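PDB 6UAV: Glyco_hydro_cc domain-containing protein from Pseudomonas viridiflava, which probably hydrolyses internal beta-1,3-linkages of glucans, as an endo-beta-1,3-glucanase of glycoside hydrolase family GH128, subgroup II, with a TIM-barrel catalytic core. Local coordinates for residues A[107-112]-A[151-156]; A[127-130]-A[134-137]; A[138-143]-A[174-179]. All blocks are in the same frame, centred on the assembly; numbering follows the deposited sequence.

Contact 1 (A[107-112]-A[151-156])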
ATOM      1  N   GLN A 107     -20.265   0.377   4.468  1.00 13.38           N
ATOM      2  CA  GLN A 107     -21.412   0.338   3.549  1.00 14.61           C
ATOM      3  C   GLN A 107     -20.886  -0.044   2.151  1.00 13.62           C
ATOM      4  O   GLN A 107     -21.479  -0.918   1.459  1.00 14.60           O
ATOM      5  CB  GLN A 107     -22.164   1.667   3.531  1.00 15.87           C
ATOM      6  CG  GLN A 107     -23.318   1.575   2.529  1.00 19.08           C
ATOM      7  CD  GLN A 107     -24.195   2.810   2.495  1.00 21.68           C
ATOM      8  OE1 GLN A 107     -23.741   3.912   2.145  1.00 26.00           O
ATOM      9  NE2 GLN A 107     -25.462   2.605   2.817  1.00 22.34           N
ATOM     10  N   ILE A 108     -19.809   0.581   1.707  1.00 13.56           N
ATOM     11  CA  ILE A 108     -19.231   0.287   0.349  1.00 14.04           C
ATOM     12  C   ILE A 108     -18.815  -1.198   0.320  1.00 13.83           C
ATOM     13  O   ILE A 108     -19.149  -1.900  -0.641  1.00 14.40           O
ATOM     14  CB  ILE A 108     -18.075   1.240   0.031  1.00 14.30           C
ATOM     15  CG1 ILE A 108     -18.569   2.653  -0.250  1.00 15.35           C
ATOM     16  CG2 ILE A 108     -17.203   0.649  -1.084  1.00 14.84           C
ATOM     17  CD1 ILE A 108     -17.517   3.736   0.002  1.00 15.73           C
ATOM     18  N   SER A 109     -18.241  -1.705   1.405  1.00 13.13           N
ATOM     19  CA  SER A 109     -17.899  -3.145   1.512  1.00 13.10           C
ATOM     20  C   SER A 109     -19.138  -4.012   1.390  1.00 13.50           C
ATOM     21  O   SER A 109     -19.084  -4.997   0.619  1.00 14.16           O
ATOM     22  CB  SER A 109     -17.110  -3.425   2.793  1.00 12.45           C
ATOM     23  OG  SER A 109     -16.896  -4.818   2.936  1.00 12.27           O
ATOM     24  N   ALA A 110     -20.232  -3.714   2.106  1.00 13.70           N
ATOM     25  CA  ALA A 110     -21.464  -4.533   2.045  1.00 14.61           C
ATOM     26  C   ALA A 110     -22.092  -4.485   0.648  1.00 14.57           C
ATOM     27  O   ALA A 110     -22.522  -5.531   0.170  1.00 14.75           O
ATOM     28  CB  ALA A 110     -22.445  -4.041   3.069  1.00 15.36           C
ATOM     29  N   GLN A 111     -22.052  -3.308   0.005  1.00 13.85           N
ATOM     30  CA  GLN A 111     -22.772  -3.070  -1.262  1.00 14.93           C
ATOM     31  C   GLN A 111     -21.981  -3.631  -2.457  1.00 14.79           C
ATOM     32  O   GLN A 111     -22.568  -3.866  -3.482  1.00 15.08           O
ATOM     33  CB  GLN A 111     -23.000  -1.572  -1.389  1.00 15.45           C
ATOM     34  CG  GLN A 111     -24.093  -1.081  -0.471  1.00 16.29           C
ATOM     35  CD  GLN A 111     -24.266   0.404  -0.632  1.00 17.70           C
ATOM     36  OE1 GLN A 111     -23.309   1.100  -0.953  1.00 19.53           O
ATOM     37  NE2 GLN A 111     -25.456   0.884  -0.352  1.00 20.99           N
ATOM     38  N   THR A 112     -20.688  -3.857  -2.308  1.00 14.20           N
ATOM     39  CA  THR A 112     -19.819  -4.252  -3.448  1.00 14.47           C
ATOM     40  C   THR A 112     -19.056  -5.556  -3.187  1.00 15.18           C
ATOM     41  O   THR A 112     -18.595  -6.183  -4.183  1.00 16.86           O
ATOM     42  CB  THR A 112     -18.812  -3.142  -3.752  1.00 14.06           C
ATOM     43  OG1 THR A 112     -17.805  -3.137  -2.740  1.00 13.52           O
ATOM     44  CG2 THR A 112     -19.443  -1.783  -3.928  1.00 14.03           C
ATOM     45  N   ASP A 151     -16.316  -3.596  17.080  1.00 17.25           N
ATOM     46  CA  ASP A 151     -15.049  -3.172  16.453  1.00 16.98           C
ATOM     47  C   ASP A 151     -15.296  -2.748  15.007  1.00 15.33           C
ATOM     48  O   ASP A 151     -16.159  -3.314  14.371  1.00 14.82           O
ATOM     49  CB  ASP A 151     -13.997  -4.293  16.494  1.00 19.20           C
ATOM     50  CG  ASP A 151     -13.304  -4.465  17.849  1.00 22.04           C
ATOM     51  OD1 ASP A 151     -13.365  -3.558  18.694  1.00 23.14           O
ATOM     52  OD2 ASP A 151     -12.651  -5.476  17.980  1.00 26.48           O
ATOM     53  N   PRO A 152     -14.506  -1.805  14.472  1.00 14.52           N
ATOM     54  CA  PRO A 152     -14.580  -1.441  13.049  1.00 14.47           C
ATOM     55  C   PRO A 152     -14.225  -2.658  12.202  1.00 14.84           C
ATOM     56  O   PRO A 152     -13.393  -3.502  12.625  1.00 15.09           O
ATOM     57  CB  PRO A 152     -13.550  -0.331  12.890  1.00 14.09           C
ATOM     58  CG  PRO A 152     -12.562  -0.580  14.011  1.00 14.03           C
ATOM     59  CD  PRO A 152     -13.397  -1.106  15.146  1.00 14.43           C
ATOM     60  N   GLN A 153     -14.871  -2.780  11.035  1.00 14.49           N
ATOM     61  CA  GLN A 153     -14.497  -3.861  10.094  1.00 14.24           C
ATOM     62  C   GLN A 153     -13.104  -3.559   9.548  1.00 13.84           C
ATOM     63  O   GLN A 153     -12.928  -2.521   8.914  1.00 13.74           O
ATOM     64  CB  GLN A 153     -15.466  -3.854   8.924  1.00 14.43           C
ATOM     65  CG  GLN A 153     -15.175  -4.971   7.905  1.00 14.02           C
ATOM     66  CD  GLN A 153     -16.020  -4.793   6.656  1.00 14.52           C
ATOM     67  OE1 GLN A 153     -17.131  -4.268   6.750  1.00 16.88           O
ATOM     68  NE2 GLN A 153     -15.512  -5.203   5.493  1.00 12.90           N
ATOM     69  N   ILE A 154     -12.157  -4.423   9.830  1.00 13.50           N
ATOM     70  CA  ILE A 154     -10.788  -4.318   9.273  1.00 13.42           C
ATOM     71  C   ILE A 154     -10.477  -5.700   8.753  1.00 13.38           C
ATOM     72  O   ILE A 154     -10.363  -6.630   9.552  1.00 13.46           O
ATOM     73  CB  ILE A 154      -9.755  -3.812  10.289  1.00 14.30           C
ATOM     74  CG1 ILE A 154     -10.033  -2.374  10.768  1.00 14.80           C
ATOM     75  CG2 ILE A 154      -8.359  -3.883   9.619  1.00 14.50           C
ATOM     76  CD1 ILE A 154      -9.038  -1.926  11.817  1.00 15.35           C
ATOM     77  N   ASP A 155     -10.420  -5.849   7.443  1.00 12.94           N
ATOM     78  CA  ASP A 155     -10.082  -7.154   6.824  1.00 13.46           C
ATOM     79  C   ASP A 155      -8.552  -7.320   6.855  1.00 13.24           C
ATOM     80  O   ASP A 155      -8.077  -8.442   7.241  1.00 14.81           O
ATOM     81  CB  ASP A 155     -10.740  -7.275   5.454  1.00 13.59           C
ATOM     82  CG  ASP A 155     -12.251  -7.236   5.537  1.00 14.71           C
ATOM     83  OD1 ASP A 155     -12.846  -8.211   6.159  1.00 15.85           O
ATOM     84  OD2 ASP A 155     -12.829  -6.183   5.100  1.00 12.84           O
ATOM     85  N   TYR A 156      -7.823  -6.259   6.532  1.00 12.93           N
ATOM     86  CA  TYR A 156      -6.337  -6.232   6.583  1.00 11.94           C
ATOM     87  C   TYR A 156      -5.978  -4.869   7.085  1.00 11.46           C
ATOM     88  O   TYR A 156      -6.590  -3.923   6.585  1.00 10.77           O
ATOM     89  CB  TYR A 156      -5.687  -6.368   5.193  1.00 12.07           C
ATOM     90  CG  TYR A 156      -5.913  -7.716   4.593  1.00 13.53           C
ATOM     91  CD1 TYR A 156      -7.112  -8.056   4.026  1.00 15.12           C
ATOM     92  CD2 TYR A 156      -4.915  -8.668   4.662  1.00 14.33           C
ATOM     93  CE1 TYR A 156      -7.315  -9.335   3.546  1.00 16.71           C
ATOM     94  CE2 TYR A 156      -5.110  -9.936   4.153  1.00 15.97           C
ATOM     95  CZ  TYR A 156      -6.309 -10.261   3.585  1.00 16.90           C
ATOM     96  OH  TYR A 156      -6.456 -11.557   3.157  1.00 22.49           O
TER
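S109 and Q153 bring the last turns of helix 95-112 and the loop 151-156 together, yet their backbones stay well apart: even at this closest pairing the CA atoms of S109 and Q153 are 9.3 Å from each other. Segment 107-112 is helical, whereas 151-156 is irregular loop, kinked at D155, that enters strand 156-161 at Y156. The gap is spanned by the glutamine. With CG anti to the backbone N (chi1 -179°) and the chain extended beyond it, Q153 carries its amide out to the helix, where NE2 donates to S109 OG at 2.9 Å. The bond is almost straight, 174° at the hydrogen, and OG lies in the amide plane. The second N-H of the same nitrogen turns back into its own loop, NE2 of Q153 meeting OD2 of D155 at 2.9 Å on the syn lone pair of the carboxylate, again in plane. Two in-plane acceptors therefore fix the rotation of the amide. The main polar partner of S109 OG is V114 O, just past the helix end; D155 OD2 also accepts a hydrogen bond from L116 N. At the loop backbone, Q153 N bonds to E106 OE2 and Q153 O accepts from W102 NE1. The junction thus ties the C-terminal end of helix 95-112 to the loop entering strand 156-161, with strand 115-121 beside both and helix 63-72 packed against I108 and T112.

Contact 2 (A[127-130]-A[134-137])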
ATOM      1  N   THR A 127      -0.048  15.192  16.450  1.00 16.03           N
ATOM      2  CA  THR A 127       0.116  15.351  17.905  1.00 16.56           C
ATOM      3  C   THR A 127      -0.466  14.168  18.674  1.00 15.79           C
ATOM      4  O   THR A 127      -1.673  13.884  18.529  1.00 14.95           O
ATOM      5  CB  THR A 127      -0.566  16.626  18.421  1.00 18.30           C
ATOM      6  OG1 THR A 127      -0.066  17.686  17.621  1.00 19.29           O
ATOM      7  CG2 THR A 127      -0.246  16.842  19.877  1.00 19.99           C
ATOM      8  N   GLY A 128       0.353  13.557  19.539  1.00 15.77           N
ATOM      9  CA  GLY A 128      -0.063  12.410  20.374  1.00 15.36           C
ATOM     10  C   GLY A 128      -0.119  11.096  19.624  1.00 14.70           C
ATOM     11  O   GLY A 128      -0.197  10.023  20.329  1.00 14.50           O
ATOM     12  N   TYR A 129      -0.030  11.096  18.274  1.00 14.18           N
ATOM     13  CA  TYR A 129      -0.323   9.848  17.524  1.00 14.16           C
ATOM     14  C   TYR A 129       0.836   9.506  16.571  1.00 14.39           C
ATOM     15  O   TYR A 129       0.613   8.797  15.561  1.00 14.39           O
ATOM     16  CB  TYR A 129      -1.700   9.919  16.853  1.00 14.48           C
ATOM     17  CG  TYR A 129      -2.880   9.952  17.787  1.00 14.50           C
ATOM     18  CD1 TYR A 129      -3.157   8.894  18.644  1.00 14.29           C
ATOM     19  CD2 TYR A 129      -3.726  11.069  17.813  1.00 15.44           C
ATOM     20  CE1 TYR A 129      -4.237   8.952  19.521  1.00 14.81           C
ATOM     21  CE2 TYR A 129      -4.790  11.152  18.703  1.00 15.95           C
ATOM     22  CZ  TYR A 129      -5.060  10.066  19.531  1.00 15.63           C
ATOM     23  OH  TYR A 129      -6.135  10.081  20.388  1.00 16.71           O
ATOM     24  N   GLY A 130       2.067   9.807  16.982  1.00 14.65           N
ATOM     25  CA  GLY A 130       3.254   9.301  16.244  1.00 14.52           C
ATOM     26  C   GLY A 130       3.219   7.777  16.177  1.00 14.24           C
ATOM     27  O   GLY A 130       3.576   7.167  15.129  1.00 13.84           O
ATOM     28  N   ALA A 134      -0.957   3.833  19.135  1.00 12.21           N
ATOM     29  CA  ALA A 134      -1.799   4.801  19.863  1.00 12.10           C
ATOM     30  C   ALA A 134      -2.923   5.224  18.931  1.00 11.68           C
ATOM     31  O   ALA A 134      -4.076   5.319  19.390  1.00 11.27           O
ATOM     32  CB  ALA A 134      -1.002   6.003  20.289  1.00 12.27           C
ATOM     33  N   TRP A 135      -2.632   5.497  17.676  1.00 10.93           N
ATOM     34  CA  TRP A 135      -3.689   5.944  16.735  1.00 10.46           C
ATOM     35  C   TRP A 135      -4.724   4.826  16.573  1.00 10.33           C
ATOM     36  O   TRP A 135      -5.940   5.104  16.699  1.00 10.95           O
ATOM     37  CB  TRP A 135      -3.058   6.481  15.429  1.00 10.30           C
ATOM     38  CG  TRP A 135      -4.056   7.146  14.516  1.00 10.38           C
ATOM     39  CD1 TRP A 135      -4.281   8.477  14.416  1.00 10.49           C
ATOM     40  CD2 TRP A 135      -5.069   6.498  13.748  1.00  9.98           C
ATOM     41  NE1 TRP A 135      -5.322   8.713  13.549  1.00 10.55           N
ATOM     42  CE2 TRP A 135      -5.843   7.502  13.125  1.00 10.12           C
ATOM     43  CE3 TRP A 135      -5.372   5.148  13.468  1.00  9.86           C
ATOM     44  CZ2 TRP A 135      -6.938   7.226  12.319  1.00 10.12           C
ATOM     45  CZ3 TRP A 135      -6.431   4.863  12.631  1.00 10.09           C
ATOM     46  CH2 TRP A 135      -7.199   5.892  12.067  1.00 10.15           C
ATOM     47  N   LEU A 136      -4.301   3.608  16.312  1.00 10.98           N
ATOM     48  CA  LEU A 136      -5.248   2.500  16.077  1.00 11.13           C
ATOM     49  C   LEU A 136      -6.039   2.180  17.332  1.00 11.72           C
ATOM     50  O   LEU A 136      -7.245   1.919  17.191  1.00 12.00           O
ATOM     51  CB  LEU A 136      -4.525   1.255  15.575  1.00 11.25           C
ATOM     52  CG  LEU A 136      -4.037   1.266  14.116  1.00 11.21           C
ATOM     53  CD1 LEU A 136      -3.068   0.124  13.897  1.00 11.36           C
ATOM     54  CD2 LEU A 136      -5.200   1.192  13.153  1.00 11.15           C
ATOM     55  N   ASP A 137      -5.433   2.178  18.521  1.00 11.97           N
ATOM     56  CA  ASP A 137      -6.187   1.976  19.772  1.00 12.56           C
ATOM     57  C   ASP A 137      -7.330   2.991  19.838  1.00 12.20           C
ATOM     58  O   ASP A 137      -8.490   2.606  20.169  1.00 12.65           O
ATOM     59  CB  ASP A 137      -5.298   2.066  20.992  1.00 13.23           C
ATOM     60  CG  ASP A 137      -4.419   0.859  21.241  1.00 14.32           C
ATOM     61  OD1 ASP A 137      -4.609  -0.191  20.511  1.00 15.11           O
ATOM     62  OD2 ASP A 137      -3.597   0.962  22.182  1.00 14.28           O
TER
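The loop leading from strand 115-121 into helix 132-146 of the barrel folds back on the first turns of that helix, and Y129 makes most of the contact. Its CA lies 5.2 Å from the CA of W135. With CG anti to the carbonyl carbon (chi1 -67°), the phenol ring is laid over the 134-135 backbone. Y129 CD1 approaches W135 CA at 3.6 Å, and the next ring atom, CE1 of Y129, comes to 3.6 Å from the carbonyl O of A134; both approaches are oblique to the ring. The methyl group of A134 adds an apolar touch, its CB lying 4.0 Å from Y129 CD1. Between the rings of Y129 and W135 the geometry is T-shaped: the indole turns an edge toward the phenol face, the two planes nearly perpendicular. The W135 atom leading this edge is CD1, 3.8 Å from Y129 CB, which lies near the indole plane. W135 reaches there with CG anti to the backbone N (chi1 -171°), and its NE1 is satisfied by M93 O. P95, at the start of helix 95-112, touches both aromatic side chains, while the backbone O of Y129 accepts from N86 in a neighbouring loop. What results is a T-shaped pair between a beta-to-alpha loop and the helix it leads into; such loops follow each strand of a TIM barrel.

Contact 3 (A[138-143]-A[174-179])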
ATOM      1  N   ALA A 138      -7.005   4.248  19.589  1.00 12.05           N
ATOM      2  CA  ALA A 138      -7.985   5.336  19.721  1.00 11.84           C
ATOM      3  C   ALA A 138      -9.084   5.180  18.672  1.00 11.94           C
ATOM      4  O   ALA A 138     -10.264   5.439  19.001  1.00 11.77           O
ATOM      5  CB  ALA A 138      -7.293   6.649  19.594  1.00 12.07           C
ATOM      6  N   PHE A 139      -8.710   4.810  17.438  1.00 11.57           N
ATOM      7  CA  PHE A 139      -9.691   4.612  16.343  1.00 11.47           C
ATOM      8  C   PHE A 139     -10.626   3.466  16.708  1.00 11.42           C
ATOM      9  O   PHE A 139     -11.871   3.641  16.605  1.00 11.30           O
ATOM     10  CB  PHE A 139      -8.906   4.311  15.052  1.00 11.69           C
ATOM     11  CG  PHE A 139      -9.712   3.713  13.948  1.00 11.62           C
ATOM     12  CD1 PHE A 139     -10.752   4.413  13.362  1.00 12.95           C
ATOM     13  CD2 PHE A 139      -9.467   2.414  13.551  1.00 12.09           C
ATOM     14  CE1 PHE A 139     -11.511   3.824  12.370  1.00 12.79           C
ATOM     15  CE2 PHE A 139     -10.223   1.820  12.551  1.00 12.81           C
ATOM     16  CZ  PHE A 139     -11.236   2.542  11.949  1.00 12.29           C
ATOM     17  N   TYR A 140     -10.093   2.360  17.199  1.00 11.54           N
ATOM     18  CA  TYR A 140     -10.933   1.233  17.662  1.00 11.86           C
ATOM     19  C   TYR A 140     -11.879   1.699  18.791  1.00 12.33           C
ATOM     20  O   TYR A 140     -13.081   1.439  18.759  1.00 12.63           O
ATOM     21  CB  TYR A 140     -10.059   0.090  18.177  1.00 12.48           C
ATOM     22  CG  TYR A 140      -9.762  -1.017  17.194  1.00 13.22           C
ATOM     23  CD1 TYR A 140      -8.735  -0.860  16.263  1.00 13.91           C
ATOM     24  CD2 TYR A 140     -10.433  -2.221  17.234  1.00 14.33           C
ATOM     25  CE1 TYR A 140      -8.369  -1.877  15.410  1.00 14.16           C
ATOM     26  CE2 TYR A 140     -10.086  -3.247  16.373  1.00 15.29           C
ATOM     27  CZ  TYR A 140      -9.053  -3.065  15.476  1.00 14.90           C
ATOM     28  OH  TYR A 140      -8.701  -4.046  14.611  1.00 16.95           O
ATOM     29  N   ALA A 141     -11.381   2.479  19.746  1.00 11.97           N
ATOM     30  CA  ALA A 141     -12.199   2.927  20.893  1.00 12.58           C
ATOM     31  C   ALA A 141     -13.285   3.907  20.405  1.00 11.92           C
ATOM     32  O   ALA A 141     -14.385   3.865  20.953  1.00 11.68           O
ATOM     33  CB  ALA A 141     -11.282   3.532  21.921  1.00 12.83           C
ATOM     34  N   ALA A 142     -12.959   4.761  19.420  1.00 11.87           N
ATOM     35  CA  ALA A 142     -13.904   5.767  18.890  1.00 11.88           C
ATOM     36  C   ALA A 142     -15.009   5.028  18.143  1.00 12.25           C
ATOM     37  O   ALA A 142     -16.205   5.303  18.332  1.00 13.08           O
ATOM     38  CB  ALA A 142     -13.216   6.739  17.998  1.00 11.85           C
ATOM     39  N   TYR A 143     -14.630   4.115  17.265  1.00 12.34           N
ATOM     40  CA  TYR A 143     -15.628   3.355  16.481  1.00 12.45           C
ATOM     41  C   TYR A 143     -16.513   2.566  17.451  1.00 12.76           C
ATOM     42  O   TYR A 143     -17.762   2.614  17.370  1.00 12.46           O
ATOM     43  CB  TYR A 143     -14.961   2.456  15.447  1.00 11.86           C
ATOM     44  CG  TYR A 143     -16.025   1.815  14.601  1.00 12.08           C
ATOM     45  CD1 TYR A 143     -16.693   0.705  15.041  1.00 12.45           C
ATOM     46  CD2 TYR A 143     -16.424   2.351  13.378  1.00 12.39           C
ATOM     47  CE1 TYR A 143     -17.689   0.103  14.292  1.00 12.51           C
ATOM     48  CE2 TYR A 143     -17.442   1.789  12.630  1.00 12.45           C
ATOM     49  CZ  TYR A 143     -18.061   0.637  13.068  1.00 13.03           C
ATOM     50  OH  TYR A 143     -19.109   0.059  12.406  1.00 13.23           O
ATOM     51  N   SER A 174       0.846  -6.842  15.102  0.60 15.25           N
ATOM     52  CA  SER A 174       0.083  -8.112  15.097  0.60 15.49           C
ATOM     53  C   SER A 174      -0.888  -8.130  16.281  0.60 16.70           C
ATOM     54  O   SER A 174      -1.873  -8.909  16.198  0.60 17.07           O
ATOM     55  CB  SER A 174       0.963  -9.327  15.054  0.60 15.62           C
ATOM     56  OG  SER A 174       1.816  -9.448  16.169  0.60 14.67           O
ATOM     57  N   ARG A 175      -0.668  -7.264  17.307  1.00 17.01           N
ATOM     58  CA  ARG A 175      -1.535  -7.261  18.510  1.00 18.35           C
ATOM     59  C   ARG A 175      -3.010  -7.162  18.106  1.00 17.15           C
ATOM     60  O   ARG A 175      -3.843  -7.599  18.898  1.00 18.67           O
ATOM     61  CB  ARG A 175      -1.183  -6.110  19.443  1.00 19.09           C
ATOM     62  CG  ARG A 175      -1.315  -4.739  18.821  1.00 20.46           C
ATOM     63  CD  ARG A 175      -0.496  -3.688  19.520  1.00 23.48           C
ATOM     64  NE  ARG A 175      -1.141  -3.489  20.782  1.00 26.30           N
ATOM     65  CZ  ARG A 175      -0.528  -3.217  21.929  1.00 31.29           C
ATOM     66  NH1 ARG A 175       0.791  -3.102  21.986  1.00 31.00           N
ATOM     67  NH2 ARG A 175      -1.271  -3.088  23.028  1.00 34.53           N
ATOM     68  N   TYR A 176      -3.332  -6.640  16.904  1.00 15.93           N
ATOM     69  CA  TYR A 176      -4.749  -6.450  16.470  1.00 15.23           C
ATOM     70  C   TYR A 176      -5.297  -7.767  15.910  1.00 15.25           C
ATOM     71  O   TYR A 176      -6.501  -7.829  15.640  1.00 15.64           O
ATOM     72  CB  TYR A 176      -4.885  -5.273  15.492  1.00 14.09           C
ATOM     73  CG  TYR A 176      -4.464  -3.983  16.145  1.00 13.75           C
ATOM     74  CD1 TYR A 176      -5.277  -3.368  17.090  1.00 13.97           C
ATOM     75  CD2 TYR A 176      -3.209  -3.477  15.953  1.00 12.82           C
ATOM     76  CE1 TYR A 176      -4.874  -2.231  17.759  1.00 14.13           C
ATOM     77  CE2 TYR A 176      -2.790  -2.324  16.592  1.00 13.03           C
ATOM     78  CZ  TYR A 176      -3.618  -1.710  17.511  1.00 13.67           C
ATOM     79  OH  TYR A 176      -3.193  -0.617  18.195  1.00 14.87           O
ATOM     80  N   GLY A 177      -4.443  -8.755  15.667  1.00 14.83           N
ATOM     81  CA  GLY A 177      -4.892 -10.069  15.144  1.00 15.30           C
ATOM     82  C   GLY A 177      -5.290  -9.968  13.670  1.00 15.25           C
ATOM     83  O   GLY A 177      -6.069 -10.828  13.173  1.00 16.52           O
ATOM     84  N   LYS A 178      -4.794  -8.953  12.965  1.00 14.78           N
ATOM     85  CA  LYS A 178      -5.114  -8.709  11.553  1.00 14.90           C
ATOM     86  C   LYS A 178      -3.894  -8.941  10.662  1.00 14.83           C
ATOM     87  O   LYS A 178      -2.751  -8.562  11.009  1.00 14.27           O
ATOM     88  CB  LYS A 178      -5.498  -7.246  11.376  1.00 15.31           C
ATOM     89  CG  LYS A 178      -6.743  -6.810  12.125  1.00 16.52           C
ATOM     90  CD  LYS A 178      -7.986  -7.689  11.885  1.00 17.41           C
ATOM     91  CE  LYS A 178      -9.163  -7.094  12.634  1.00 19.29           C
ATOM     92  NZ  LYS A 178     -10.440  -7.654  12.160  1.00 20.32           N
ATOM     93  N   PRO A 179      -4.109  -9.575   9.489  1.00 14.14           N
ATOM     94  CA  PRO A 179      -3.073  -9.648   8.464  1.00 13.75           C
ATOM     95  C   PRO A 179      -2.905  -8.287   7.774  1.00 12.70           C
ATOM     96  O   PRO A 179      -3.629  -7.324   8.040  1.00 12.11           O
ATOM     97  CB  PRO A 179      -3.586 -10.726   7.524  1.00 13.91           C
ATOM     98  CG  PRO A 179      -5.063 -10.529   7.607  1.00 14.95           C
ATOM     99  CD  PRO A 179      -5.341 -10.269   9.076  1.00 14.98           C
TER
HETATM  100  O   HOH W   1     -11.481  -5.162  13.595  1.00 20.88           O
HETATM  101  O   HOH W   2      -8.503  -6.218  16.109  1.00 21.23           O
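This is a surface contact of two tyrosines and a lysine, joined partly through water, between helix 132-146 and the loop that leads from helix 166-173 into strand 180-185. The rings of Y140 and Y176 have nearly parallel planes, 21° apart, but are so offset that little of one lies over the other, with centroids 5.5 Å from each other. They meet at one corner, where Y140 CE1 lies 3.8 Å from Y176 CD1. Beyond this, the phenol oxygen of Y140 reaches the lysine, its OH standing 3.7 Å from K178 CE. No direct hydrogen bond crosses; two waters do that work. One sits 2.6 Å from Y140 OH and donates to the backbone O of Y176, while the other lies 3.2 Å from Y140 OH and accepts a weak bond from K178 NZ. The lysine chain bends at chi2 (-52°), which brings its ammonium back to its stronger partner, I154. The hydroxyl of Y176 is engaged by D137, one turn before Y140. Around the contact, Y176 also packs on V133 and L136 of helix 132-146, Y140 rests on D151 and I154 of the next loop, and L157 of strand 156-161 lies against Y176 and K178.

Overall arrangement
Contacts 2 and 3 share helix 132-146, with centres 12 Å apart, and are directly coupled: Y176 OH bonds to D137 OD1 at 2.7 Å, while Y129 OH packs on A138 CB. Contact 3 meets contact 1, 14 Å away between centres, through K178 NZ and I154 O at 2.8 Å; in sequence the two interlock. Contacts 1 and 2 do not touch, their centres being 22 Å apart. All three lie in the outer layer on one flank of the beta/alpha barrel. Loop 127-130 follows strand 115-121, on the C-terminal side where TIM-barrel active sites lie, whereas loops 151-156 and 174-179 precede their strands and so probably sit on the N-terminal side, away from catalysis.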